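Cellobiose 2-epimerase (Spirochaeta thermophila DSM 6192, PDB 5ZIG) probably catalyses the reversible epimerization of cellobiose to 4-O-beta-D-glucopyranosyl-D-mannose, as a member of the N-acylglucosamine 2-epimerase family. Local coordinates at residues Asp24-Leu27 / Pro28-Gly32; Asn76-Tyr79 / Leu80-Ala83; Leu151-Asp154 / Arg155-Arg159; Glu178-Gly181 / Glu182-Pro186; Asp293-Gly297 / Ser298-Glu302. All coordinates share one frame; numbering follows the deposited sequence. Where two conformers were deposited one is given.

Interaction 1 (Asp24-Leu27 / Pro28-Gly32); sequences DHIL and PFWLG
Ile26 and Trp30, one helical turn apart, meet through CG2 of Ile26, which lies 3.9 Å from CD1 of Trp30 and in the plane of the indole, at its edge. The methyl gets there because CG2 is the branch anti to the backbone N, while CG1 takes the place beside that N (chi1 -78°). Further apolar contact comes from Phe29, whose CD2 stands over the centre of one indole face. At the proline step Leu27 CB and Pro28 CD are 3.5 Å apart, a closeness imposed largely by the peptide bond between them.

The hydrogen bonds are backbone ones. Trp30 N donates to Ile26 O at 3.3 Å and Leu31 N to Leu27 O at 2.9 Å, the latter nearly straight (167°). Pro28 has no N-H to give, and its ring instead lodges among Asp24, His25, Ile26 and Leu27, with CG 3.4 Å from Asp24 O. The result is a proline kink in helix 7-31, next to a wider pi-type turn at 24-26.

Glu359 ties this end down from outside, its backbone O accepting from His25 NE2 and its OE2 from Trp30 NE1. Ile26, with Leu27 beside it, packs on helix 384-402; Leu27 and Leu31 also reach helices 57-73 and 77-94.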
loop_
_atom_site.group_PDB
_atom_site.type_symbol
_atom_site.label_atom_id
_atom_site.label_comp_id
_atom_site.label_asym_id
_atom_site.label_seq_id
_atom_site.Cartn_x
_atom_site.Cartn_y
_atom_site.Cartn_z
ATOM N N ASP A 24 8.939 -2.939 -18.394
ATOM C CA ASP A 24 10.232 -2.585 -18.958
ATOM C C ASP A 24 11.096 -1.751 -18.026
ATOM O O ASP A 24 12.319 -1.715 -18.217
ATOM C CB ASP A 24 10.055 -1.827 -20.287
ATOM C CG ASP A 24 9.280 -2.630 -21.315
ATOM O OD1 ASP A 24 9.394 -3.867 -21.318
ATOM O OD2 ASP A 24 8.551 -2.028 -22.121
ATOM N N HIS A 25 10.497 -1.083 -17.043
ATOM C CA HIS A 25 11.227 -0.197 -16.147
ATOM C C HIS A 25 11.214 -0.687 -14.703
ATOM O O HIS A 25 12.283 -0.907 -14.119
ATOM C CB HIS A 25 10.645 1.218 -16.258
ATOM C CG HIS A 25 11.526 2.273 -15.670
ATOM N ND1 HIS A 25 12.574 2.848 -16.362
ATOM C CD2 HIS A 25 11.517 2.859 -14.447
ATOM C CE1 HIS A 25 13.169 3.743 -15.590
ATOM N NE2 HIS A 25 12.556 3.756 -14.416
ATOM N N ILE A 26 10.046 -0.871 -14.096
ATOM C CA ILE A 26 9.995 -1.163 -12.661
ATOM C C ILE A 26 10.502 -2.575 -12.385
ATOM O O ILE A 26 11.501 -2.762 -11.686
ATOM C CB ILE A 26 8.574 -0.960 -12.103
ATOM C CG1 ILE A 26 8.289 0.535 -11.910
ATOM C CG2 ILE A 26 8.430 -1.658 -10.734
ATOM C CD1 ILE A 26 6.813 0.939 -12.170
ATOM N N LEU A 27 9.822 -3.590 -12.938
ATOM C CA LEU A 27 10.204 -4.975 -12.652
ATOM C C LEU A 27 11.661 -5.287 -13.010
ATOM O O LEU A 27 12.349 -5.926 -12.192
ATOM C CB LEU A 27 9.225 -5.938 -13.347
ATOM C CG LEU A 27 7.759 -5.896 -12.867
ATOM C CD1 LEU A 27 6.823 -6.817 -13.674
ATOM C CD2 LEU A 27 7.676 -6.289 -11.368
ATOM N N PRO A 28 12.203 -4.875 -14.160
ATOM C CA PRO A 28 13.613 -5.214 -14.440
ATOM C C PRO A 28 14.582 -4.640 -13.426
ATOM O O PRO A 28 15.610 -5.260 -13.148
ATOM C CB PRO A 28 13.852 -4.628 -15.841
ATOM C CG PRO A 28 12.502 -4.567 -16.456
ATOM C CD PRO A 28 11.552 -4.258 -15.337
ATOM N N PHE A 29 14.279 -3.485 -12.843
ATOM C CA PHE A 29 15.184 -2.933 -11.851
ATOM C C PHE A 29 15.182 -3.794 -10.594
ATOM O O PHE A 29 16.244 -4.101 -10.047
ATOM C CB PHE A 29 14.790 -1.491 -11.543
ATOM C CG PHE A 29 15.498 -0.890 -10.361
ATOM C CD1 PHE A 29 16.613 -0.069 -10.549
ATOM C CD2 PHE A 29 15.016 -1.073 -9.079
ATOM C CE1 PHE A 29 17.244 0.532 -9.471
ATOM C CE2 PHE A 29 15.658 -0.495 -7.990
ATOM C CZ PHE A 29 16.774 0.315 -8.201
ATOM N N TRP A 30 14.003 -4.225 -10.139
ATOM C CA TRP A 30 13.959 -5.007 -8.906
ATOM C C TRP A 30 14.481 -6.418 -9.129
ATOM O O TRP A 30 15.144 -6.972 -8.247
ATOM C CB TRP A 30 12.544 -5.008 -8.337
ATOM C CG TRP A 30 12.200 -3.670 -7.812
ATOM C CD1 TRP A 30 11.301 -2.781 -8.341
ATOM C CD2 TRP A 30 12.777 -3.027 -6.665
ATOM N NE1 TRP A 30 11.277 -1.633 -7.583
ATOM C CE2 TRP A 30 12.164 -1.765 -6.542
ATOM C CE3 TRP A 30 13.739 -3.407 -5.715
ATOM C CZ2 TRP A 30 12.498 -0.867 -5.515
ATOM C CZ3 TRP A 30 14.054 -2.521 -4.690
ATOM C CH2 TRP A 30 13.436 -1.272 -4.600
ATOM N N LEU A 31 14.225 -6.990 -10.309
ATOM C CA LEU A 31 14.751 -8.310 -10.634
ATOM C C LEU A 31 16.254 -8.356 -10.479
ATOM O O LEU A 31 16.806 -9.406 -10.135
ATOM C CB LEU A 31 14.385 -8.705 -12.067
ATOM C CG LEU A 31 13.058 -9.425 -12.293
ATOM C CD1 LEU A 31 12.867 -9.747 -13.778
ATOM C CD2 LEU A 31 12.993 -10.667 -11.457
ATOM N N GLY A 32 16.933 -7.236 -10.745
ATOM C CA GLY A 32 18.363 -7.154 -10.567
ATOM C C GLY A 32 18.827 -6.837 -9.161
ATOM O O GLY A 32 19.998 -6.494 -8.986
#

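Interaction 2 (Asn76-Tyr79 / Leu80-Ala83); sequences NPAY and LEAA
Glu81 follows the first turn of its helix, and its side chain reaches back over that turn, against Pro77 and Ala78. Its CG is anti to the carbonyl carbon (chi1 -71°) and the chain runs extended beyond it, which carries the carboxylate toward the helix start: OE1 comes to 3.2 Å from Ala78 CA, and OE2 to 4.0 Å from Pro77 CB. OE1 also lies 3.3 Å from Pro77 O, but these are two acceptors and cannot bond; that carbonyl accepts instead from Glu81 N at 2.9 Å in a nearly straight bond (169°). A carboxylate near the helix start would probably feel a favourable dipole.

Asn76 caps the start. Its OD1 receives Ala78 N at 2.8 Å, in the carbonyl plane and on a lone pair, while its CB sits 3.7 Å above one face of the Tyr79 ring, offset toward the rim. Ala82 N and Ala83 N continue the regular pattern, each bonded to its carbonyl, Ala78 O and Tyr79 O, at 2.8 Å.

Tyr79 packs on helices 7-31 and 57-73, and Ala83 on Phe67. The whole is a side-chain N-cap, with Asn76 at the cap position and Pro77 at N1 of helix 77-94.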
loop_
_atom_site.group_PDB
_atom_site.type_symbol
_atom_site.label_atom_id
_atom_site.label_comp_id
_atom_site.label_asym_id
_atom_site.label_seq_id
_atom_site.Cartn_x
_atom_site.Cartn_y
_atom_site.Cartn_z
ATOM N N ASN A 76 5.908 -14.748 -16.917
ATOM C CA ASN A 76 7.341 -14.899 -17.127
ATOM C C ASN A 76 7.940 -15.744 -16.005
ATOM O O ASN A 76 7.629 -15.510 -14.832
ATOM C CB ASN A 76 8.016 -13.536 -17.177
ATOM C CG ASN A 76 9.408 -13.605 -17.750
ATOM O OD1 ASN A 76 10.332 -14.084 -17.097
ATOM N ND2 ASN A 76 9.569 -13.135 -18.984
ATOM N N PRO A 77 8.782 -16.735 -16.318
ATOM C CA PRO A 77 9.449 -17.493 -15.245
ATOM C C PRO A 77 10.225 -16.625 -14.270
ATOM O O PRO A 77 10.236 -16.924 -13.073
ATOM C CB PRO A 77 10.386 -18.436 -16.013
ATOM C CG PRO A 77 9.743 -18.600 -17.346
ATOM C CD PRO A 77 9.089 -17.275 -17.653
ATOM N N ALA A 78 10.895 -15.569 -14.740
ATOM C CA ALA A 78 11.679 -14.744 -13.825
ATOM C C ALA A 78 10.832 -14.228 -12.658
ATOM O O ALA A 78 11.312 -14.160 -11.520
ATOM C CB ALA A 78 12.325 -13.589 -14.591
ATOM N N TYR A 79 9.563 -13.881 -12.914
ATOM C CA TYR A 79 8.710 -13.309 -11.868
ATOM C C TYR A 79 8.336 -14.348 -10.817
ATOM O O TYR A 79 8.347 -14.063 -9.613
ATOM C CB TYR A 79 7.427 -12.715 -12.452
ATOM C CG TYR A 79 7.588 -11.669 -13.539
ATOM C CD1 TYR A 79 8.751 -10.928 -13.665
ATOM C CD2 TYR A 79 6.544 -11.406 -14.428
ATOM C CE1 TYR A 79 8.882 -9.971 -14.658
ATOM C CE2 TYR A 79 6.674 -10.439 -15.430
ATOM C CZ TYR A 79 7.849 -9.729 -15.531
ATOM O OH TYR A 79 8.007 -8.758 -16.512
ATOM N N LEU A 80 7.935 -15.541 -11.252
ATOM C CA LEU A 80 7.652 -16.577 -10.279
ATOM C C LEU A 80 8.909 -16.893 -9.475
ATOM O O LEU A 80 8.858 -17.011 -8.246
ATOM C CB LEU A 80 7.098 -17.817 -10.984
ATOM C CG LEU A 80 6.716 -19.034 -10.165
ATOM C CD1 LEU A 80 5.741 -18.676 -9.045
ATOM C CD2 LEU A 80 6.128 -20.088 -11.076
ATOM N N GLU A 81 10.058 -16.970 -10.152
ATOM C CA GLU A 81 11.332 -17.215 -9.475
ATOM C C GLU A 81 11.620 -16.155 -8.417
ATOM O O GLU A 81 11.966 -16.476 -7.270
ATOM C CB GLU A 81 12.464 -17.273 -10.510
ATOM C CG GLU A 81 12.409 -18.534 -11.360
ATOM C CD GLU A 81 13.116 -18.402 -12.698
ATOM O OE1 GLU A 81 13.517 -17.273 -13.074
ATOM O OE2 GLU A 81 13.260 -19.440 -13.381
ATOM N N ALA A 82 11.516 -14.881 -8.791
ATOM C CA ALA A 82 11.717 -13.814 -7.819
ATOM C C ALA A 82 10.704 -13.915 -6.692
ATOM O O ALA A 82 11.049 -13.737 -5.519
ATOM C CB ALA A 82 11.635 -12.445 -8.503
ATOM N N ALA A 83 9.447 -14.217 -7.028
ATOM C CA ALA A 83 8.446 -14.417 -5.990
ATOM C C ALA A 83 8.869 -15.544 -5.050
ATOM O O ALA A 83 8.848 -15.382 -3.828
ATOM C CB ALA A 83 7.085 -14.698 -6.617
#

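Interaction 3 (Leu151-Asp154 / Arg155-Arg159); sequences LLED and RGRDR
Leu151 O receives two N-H groups as its helix runs out, Arg155 N at 2.7 Å and Gly156 N at 3.1 Å, the second belonging to the wider pi-type turn. Arg155 folds back, bent at chi2 and chi3 (-62° and -58°), and its side chain and that of Leu151 cross obliquely, Arg155 CG lying 4.2 Å from Leu151 CD2. The guanidinium is thereby led to the backbone O of Trp172, which accepts from NE.

Glu153 is also bent at chi2 (-62°), with CG beside its own backbone N, and OE1 lies 3.9 Å from CG of Arg157. Glu153 OE1 and Arg157 NH1 stay 4.8 Å apart, beyond a salt bridge, and a water spans the gap, donating to Glu153 OE1 at 2.7 Å and accepting from Arg157 NH1 at 2.9 Å. OE2 of Glu153 is held by the hydroxyls of Tyr164 and Tyr201, so both oxygens of this buried carboxylate have partners.

A second water lies between the backbone oxygens of Glu153 and Arg157, though it has more acceptors in reach than protons to give. In one of two modelled conformers, so only tentatively, Glu153 O stands over a face of the Arg159 guanidinium.

Here helix 139-156 ends and the chain turns away; Glu153 and Arg157 touch helix 211-228, and Asp158 bridges to Lys189 at the start of strand 189-190.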
loop_
_atom_site.group_PDB
_atom_site.type_symbol
_atom_site.label_atom_id
_atom_site.label_comp_id
_atom_site.label_asym_id
_atom_site.label_seq_id
_atom_site.Cartn_x
_atom_site.Cartn_y
_atom_site.Cartn_z
ATOM N N LEU A 151 -3.459 -14.655 14.483
ATOM C CA LEU A 151 -2.755 -13.896 15.518
ATOM C C LEU A 151 -3.270 -12.469 15.583
ATOM O O LEU A 151 -3.470 -11.917 16.676
ATOM C CB LEU A 151 -1.252 -13.884 15.250
ATOM C CG LEU A 151 -0.414 -15.121 15.564
ATOM C CD1 LEU A 151 0.991 -14.909 15.015
ATOM C CD2 LEU A 151 -0.385 -15.399 17.069
ATOM N N LEU A 152 -3.420 -11.840 14.409
ATOM C CA LEU A 152 -3.990 -10.504 14.324
ATOM C C LEU A 152 -5.344 -10.423 15.026
ATOM O O LEU A 152 -5.645 -9.430 15.701
ATOM C CB LEU A 152 -4.117 -10.095 12.855
ATOM C CG LEU A 152 -2.917 -9.492 12.122
ATOM C CD1 LEU A 152 -1.580 -10.093 12.566
ATOM C CD2 LEU A 152 -3.092 -9.640 10.617
ATOM N N GLU A 153 -6.182 -11.452 14.871
ATOM C CA GLU A 153 -7.475 -11.425 15.530
ATOM C C GLU A 153 -7.336 -11.828 16.995
ATOM O O GLU A 153 -7.850 -11.144 17.886
ATOM C CB GLU A 153 -8.466 -12.335 14.794
ATOM C CG GLU A 153 -8.706 -11.939 13.325
ATOM C CD GLU A 153 -9.300 -10.557 13.185
ATOM O OE1 GLU A 153 -10.421 -10.320 13.698
ATOM O OE2 GLU A 153 -8.623 -9.698 12.565
ATOM N N ASP A 154 -6.593 -12.900 17.268
ATOM C CA ASP A 154 -6.576 -13.413 18.639
ATOM C C ASP A 154 -5.743 -12.534 19.573
ATOM O O ASP A 154 -6.175 -12.239 20.696
ATOM C CB ASP A 154 -6.092 -14.868 18.645
ATOM C CG ASP A 154 -7.002 -15.801 17.813
ATOM O OD1 ASP A 154 -6.556 -16.906 17.410
ATOM O OD2 ASP A 154 -8.164 -15.415 17.540
ATOM N N ARG A 155 -4.563 -12.087 19.137
ATOM C CA ARG A 155 -3.740 -11.203 19.959
ATOM C C ARG A 155 -3.871 -9.730 19.590
ATOM O O ARG A 155 -3.773 -8.878 20.476
ATOM C CB ARG A 155 -2.255 -11.593 19.876
ATOM C CG ARG A 155 -1.943 -13.070 20.137
ATOM C CD ARG A 155 -2.328 -13.506 21.551
ATOM N NE ARG A 155 -1.661 -12.711 22.582
ATOM C CZ ARG A 155 -2.303 -11.968 23.476
ATOM N NH1 ARG A 155 -3.630 -11.921 23.471
ATOM N NH2 ARG A 155 -1.627 -11.273 24.376
ATOM N N GLY A 156 -4.093 -9.406 18.313
ATOM C CA GLY A 156 -4.060 -8.014 17.894
ATOM C C GLY A 156 -5.305 -7.218 18.214
ATOM O O GLY A 156 -5.222 -6.011 18.469
ATOM N N ARG A 157 -6.469 -7.865 18.224
ATOM C CA ARG A 157 -7.718 -7.128 18.368
ATOM C C ARG A 157 -7.893 -6.619 19.794
ATOM O O ARG A 157 -7.766 -7.376 20.762
ATOM C CB ARG A 157 -8.912 -7.997 17.979
ATOM C CG ARG A 157 -9.270 -7.938 16.503
ATOM C CD ARG A 157 -9.975 -6.624 16.080
ATOM N NE ARG A 157 -10.847 -6.041 17.103
ATOM C CZ ARG A 157 -12.124 -6.365 17.302
ATOM N NH1 ARG A 157 -12.721 -7.292 16.557
ATOM N NH2 ARG A 157 -12.811 -5.749 18.250
ATOM N N ASP A 158 -8.184 -5.326 19.906
ATOM C CA ASP A 158 -8.680 -4.733 21.139
ATOM C C ASP A 158 -10.176 -5.033 21.163
ATOM O O ASP A 158 -10.952 -4.390 20.457
ATOM C CB ASP A 158 -8.382 -3.236 21.142
ATOM C CG ASP A 158 -8.971 -2.504 22.348
ATOM O OD1 ASP A 158 -8.613 -1.316 22.510
ATOM O OD2 ASP A 158 -9.765 -3.090 23.137
ATOM N N ARG A 159 -10.574 -6.022 21.967
ATOM C CA ARG A 159 -11.971 -6.428 22.010
ATOM C C ARG A 159 -12.820 -5.521 22.885
ATOM O O ARG A 159 -14.050 -5.615 22.833
ATOM C CB ARG A 159 -12.082 -7.872 22.488
ATOM C CG ARG A 159 -11.228 -8.856 21.689
ATOM C CD ARG A 159 -11.824 -9.165 20.309
ATOM N NE ARG A 159 -11.220 -10.363 19.727
ATOM C CZ ARG A 159 -11.376 -10.756 18.466
ATOM N NH1 ARG A 159 -12.127 -10.053 17.627
ATOM N NH2 ARG A 159 -10.771 -11.859 18.041
HETATM O O HOH W 1 -12.075 -8.249 13.942
HETATM O O HOH W 2 -8.430 -9.847 20.601
#

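Interaction 4 (Glu178-Gly181 / Glu182-Pro186); sequences EPLG and EGETP
With chi1 at 71°, Glu184 places CG between its backbone N and carbonyl carbon, and the chain then runs extended (chi2 -171°), bringing the carboxylate back over Gly181 and Leu180. Leu180 meets it with CG anti to the carbonyl carbon, and the two side chains cross at about a right angle: OE2 of Glu184 lies 3.3 Å from CB of Leu180, and CG of Glu184 is 3.6 Å from the same CB.

Within the loop the carboxylate is held by a bond from Gly181 N, 2.7 Å from Glu184 OE2. OE2 accepts with its anti lone pair, the one turned away from the other carboxylate oxygen. The N-H...O angle of 144° is some way from straight. Because the same glutamate gives its own backbone N-H to Gly181 O at 3.1 Å, Gly181 and Glu184 are joined twice, once through the main chain and once through the side chain.

The backbone bond closes a type II beta turn from Gly181 to Glu184, in the loop that connects strand 175-176 with strand 189-190. Its third position is Gly183, whose backbone angles, with positive phi, would jam a side chain against the preceding carbonyl O and so call for glycine. Glu184 N approaches Gly181 O from above the carbonyl plane rather than along a lone pair.

Farther from the turn the two arms of the loop remain in contact. Pro186 CB packs 3.3 Å from Glu178 O, and CD1 of Leu180 reaches 4.1 Å from Thr185 O. Glu178 is joined to Ala187 by backbone hydrogen bonding, while Pro186 also rests on Pro177.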
loop_
_atom_site.group_PDB
_atom_site.type_symbol
_atom_site.label_atom_id
_atom_site.label_comp_id
_atom_site.label_asym_id
_atom_site.label_seq_id
_atom_site.Cartn_x
_atom_site.Cartn_y
_atom_site.Cartn_z
ATOM N N GLU A 178 2.748 3.136 19.043
ATOM C CA GLU A 178 3.551 3.696 17.965
ATOM C C GLU A 178 4.276 4.947 18.442
ATOM O O GLU A 178 3.620 5.897 18.898
ATOM C CB GLU A 178 2.693 4.045 16.758
ATOM C CG GLU A 178 3.442 4.907 15.767
ATOM C CD GLU A 178 4.579 4.149 15.107
ATOM O OE1 GLU A 178 4.530 2.900 15.068
ATOM O OE2 GLU A 178 5.522 4.793 14.617
ATOM N N PRO A 179 5.574 5.014 18.305
ATOM C CA PRO A 179 6.307 6.171 18.777
ATOM C C PRO A 179 6.143 7.385 17.902
ATOM O O PRO A 179 6.210 7.260 16.734
ATOM C CB PRO A 179 7.746 5.689 18.753
ATOM C CG PRO A 179 7.658 4.222 18.630
ATOM C CD PRO A 179 6.468 3.988 17.813
ATOM N N LEU A 180 5.891 8.532 18.489
ATOM C CA LEU A 180 5.707 9.750 17.769
ATOM C C LEU A 180 6.891 10.653 17.994
ATOM O O LEU A 180 7.988 10.205 17.997
ATOM C CB LEU A 180 4.405 10.443 18.147
ATOM C CG LEU A 180 3.123 9.619 18.256
ATOM C CD1 LEU A 180 1.932 10.500 18.435
ATOM C CD2 LEU A 180 2.865 8.626 17.143
ATOM N N GLY A 181 6.654 11.924 18.219
ATOM C CA GLY A 181 7.740 12.857 18.379
ATOM C C GLY A 181 8.393 12.784 19.704
ATOM O O GLY A 181 7.884 12.233 20.614
ATOM N N GLU A 182 9.564 13.380 19.752
ATOM C CA GLU A 182 10.400 13.480 20.927
ATOM C C GLU A 182 9.551 14.008 22.038
ATOM O O GLU A 182 8.986 15.053 21.905
ATOM C CB GLU A 182 11.522 14.497 20.652
ATOM C CG GLU A 182 12.422 14.227 19.428
ATOM C CD GLU A 182 12.198 15.124 18.180
ATOM O OE1 GLU A 182 11.689 16.278 18.249
ATOM O OE2 GLU A 182 12.561 14.636 17.085
ATOM N N GLY A 183 9.420 13.253 23.110
ATOM C CA GLY A 183 8.666 13.708 24.254
ATOM C C GLY A 183 7.168 13.543 24.343
ATOM O O GLY A 183 6.596 13.749 25.377
ATOM N N GLU A 184 6.543 13.170 23.254
ATOM C CA GLU A 184 5.115 12.997 23.275
ATOM C C GLU A 184 4.678 11.575 23.496
ATOM O O GLU A 184 5.294 10.659 23.024
ATOM C CB GLU A 184 4.450 13.652 22.079
ATOM C CG GLU A 184 4.653 12.997 20.733
ATOM C CD GLU A 184 4.127 13.834 19.555
ATOM O OE1 GLU A 184 3.165 14.568 19.673
ATOM O OE2 GLU A 184 4.663 13.714 18.493
ATOM N N THR A 185 3.602 11.450 24.251
ATOM C CA THR A 185 2.977 10.197 24.571
ATOM C C THR A 185 2.714 9.450 23.299
ATOM O O THR A 185 2.002 9.921 22.448
ATOM C CB THR A 185 1.617 10.409 25.213
ATOM O OG1 THR A 185 1.739 11.196 26.391
ATOM C CG2 THR A 185 1.028 9.107 25.541
ATOM N N PRO A 186 3.254 8.261 23.207
ATOM C CA PRO A 186 3.118 7.483 21.970
ATOM C C PRO A 186 1.682 7.007 21.780
ATOM O O PRO A 186 0.908 6.866 22.735
ATOM C CB PRO A 186 4.093 6.311 22.174
ATOM C CG PRO A 186 4.249 6.194 23.672
ATOM C CD PRO A 186 4.026 7.561 24.256
#

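Interaction 5 (Asp293-Gly297 / Ser298-Glu302); sequences DTHGG and SLPNE
A Schellman motif ends helix 275-294 here, and the chain that leaves it folds back so that His295 and Pro300 pack together. The motif rests on two backbone bonds: Gly297 N reaches Leu292 O, and Gly296 N donates to Asp293 O at 3.1 Å. Gly296 is the C-prime residue, and its positive phi (78°) favours glycine. Gly297 also has positive phi, and its backbone angles would jam a side chain against the carbonyl O before it, which requires glycine there; the pair suits the reversal.

The side-chain contact is a CH-pi interaction. CG of Pro300 stands 3.3 Å from the centroid of the His295 ring and only 5° off the ring normal, almost squarely over the centre of one face. The distances to individual ring atoms agree: Pro300 CG is 3.5 Å from His295 CG and 3.6 Å from His295 NE2. CD of Pro300 follows beside it, 3.6 Å from His295 CG, and the two side chains cross at about a right angle.

His295 presents this face with CG anti to its carbonyl carbon (chi1 -77°). Its rotation is further fixed by ND1, which is hydrogen-bonded to Ala291 O in the preceding helical turn. CB of His295 lies 3.7 Å from Ser298 O.

Around this bend, Ser298 OG bonds to Arg313 NE, and His295 and Pro300 both touch Arg313 of strand 309-314. Leu299 packs between helices 275-294 and 315-332, and beyond it Asn301 and Glu302, both facing Asp310, form a classic beta bulge leading into strand 302-303.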
loop_
_atom_site.group_PDB
_atom_site.type_symbol
_atom_site.label_atom_id
_atom_site.label_comp_id
_atom_site.label_asym_id
_atom_site.label_seq_id
_atom_site.Cartn_x
_atom_site.Cartn_y
_atom_site.Cartn_z
ATOM N N ASP A 293 -5.621 20.760 -7.291
ATOM C CA ASP A 293 -5.764 22.018 -8.008
ATOM C C ASP A 293 -5.013 23.138 -7.298
ATOM O O ASP A 293 -4.194 23.829 -7.913
ATOM C CB ASP A 293 -7.248 22.349 -8.164
ATOM C CG ASP A 293 -7.872 21.644 -9.359
ATOM O OD1 ASP A 293 -7.117 21.093 -10.190
ATOM O OD2 ASP A 293 -9.115 21.620 -9.463
ATOM N N THR A 294 -5.261 23.314 -5.994
ATOM C CA THR A 294 -4.509 24.302 -5.220
ATOM C C THR A 294 -3.005 24.133 -5.410
ATOM O O THR A 294 -2.274 25.121 -5.559
ATOM C CB THR A 294 -4.842 24.189 -3.727
ATOM O OG1 THR A 294 -6.210 24.546 -3.499
ATOM C CG2 THR A 294 -3.936 25.109 -2.899
ATOM N N HIS A 295 -2.525 22.891 -5.403
ATOM C CA HIS A 295 -1.098 22.611 -5.413
ATOM C C HIS A 295 -0.560 22.318 -6.808
ATOM O O HIS A 295 0.540 21.763 -6.934
ATOM C CB HIS A 295 -0.780 21.453 -4.457
ATOM C CG HIS A 295 -0.782 21.857 -3.016
ATOM N ND1 HIS A 295 -1.887 21.711 -2.204
ATOM C CD2 HIS A 295 0.174 22.429 -2.250
ATOM C CE1 HIS A 295 -1.606 22.168 -0.995
ATOM N NE2 HIS A 295 -0.360 22.607 -0.997
ATOM N N GLY A 296 -1.316 22.654 -7.853
ATOM C CA GLY A 296 -0.756 22.765 -9.185
ATOM C C GLY A 296 -0.489 21.493 -9.963
ATOM O O GLY A 296 0.391 21.492 -10.830
ATOM N N GLY A 297 -1.231 20.416 -9.711
ATOM C CA GLY A 297 -1.170 19.240 -10.566
ATOM C C GLY A 297 -0.468 18.024 -9.996
ATOM O O GLY A 297 -0.236 17.057 -10.736
ATOM N N SER A 298 -0.127 18.037 -8.713
ATOM C CA SER A 298 0.534 16.924 -8.046
ATOM C C SER A 298 0.299 17.117 -6.556
ATOM O O SER A 298 -0.047 18.213 -6.113
ATOM C CB SER A 298 2.029 16.879 -8.376
ATOM O OG SER A 298 2.673 18.015 -7.846
ATOM N N LEU A 299 0.499 16.054 -5.779
ATOM C CA LEU A 299 0.023 16.108 -4.399
ATOM C C LEU A 299 1.139 16.311 -3.387
ATOM O O LEU A 299 2.135 15.570 -3.394
ATOM C CB LEU A 299 -0.748 14.835 -4.057
ATOM C CG LEU A 299 -2.178 14.857 -4.557
ATOM C CD1 LEU A 299 -2.957 13.758 -3.850
ATOM C CD2 LEU A 299 -2.789 16.222 -4.286
ATOM N N PRO A 300 0.977 17.276 -2.486
ATOM C CA PRO A 300 1.939 17.456 -1.395
ATOM C C PRO A 300 1.918 16.271 -0.441
ATOM O O PRO A 300 1.002 15.443 -0.433
ATOM C CB PRO A 300 1.476 18.737 -0.695
ATOM C CG PRO A 300 0.099 19.036 -1.235
ATOM C CD PRO A 300 -0.059 18.320 -2.525
ATOM N N ASN A 301 2.953 16.206 0.396
ATOM C CA ASN A 301 3.128 14.999 1.189
ATOM C C ASN A 301 2.237 15.007 2.424
ATOM O O ASN A 301 1.502 14.044 2.674
ATOM C CB ASN A 301 4.584 14.822 1.588
ATOM C CG ASN A 301 4.798 13.546 2.354
ATOM O OD1 ASN A 301 4.166 12.526 2.065
ATOM N ND2 ASN A 301 5.683 13.587 3.334
ATOM N N GLU A 302 2.269 16.085 3.204
ATOM C CA GLU A 302 1.397 16.117 4.358
ATOM C C GLU A 302 1.211 17.540 4.847
ATOM O O GLU A 302 2.023 18.430 4.583
ATOM C CB GLU A 302 1.946 15.252 5.505
ATOM C CG GLU A 302 3.116 15.898 6.221
ATOM C CD GLU A 302 3.534 15.142 7.475
ATOM O OE1 GLU A 302 2.645 14.619 8.186
ATOM O OE2 GLU A 302 4.751 15.073 7.743
#

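Overall arrangement
Only interactions 1 and 2 touch: with centres 12 Å apart, the kinked end of helix 7-31 packs on the capped start of helix 77-94, Leu27 CD1 lying 3.6 Å from Tyr79 CZ and Leu31 CD2 3.7 Å from Ala82 CB. Interaction 3 lies across the chain's centre from interaction 1, about 37 Å away between centres. Interactions 4 and 5 come within about 11 Å at their nearest atoms, and interactions 3 and 4 within about 12 Å, without touching. Four of the five contacts mark where helices kink, start or stop, while interaction 4 shapes a surface loop between strands. The helices belong to the (alpha/alpha)6 barrel known for the N-acylglucosamine 2-epimerase family.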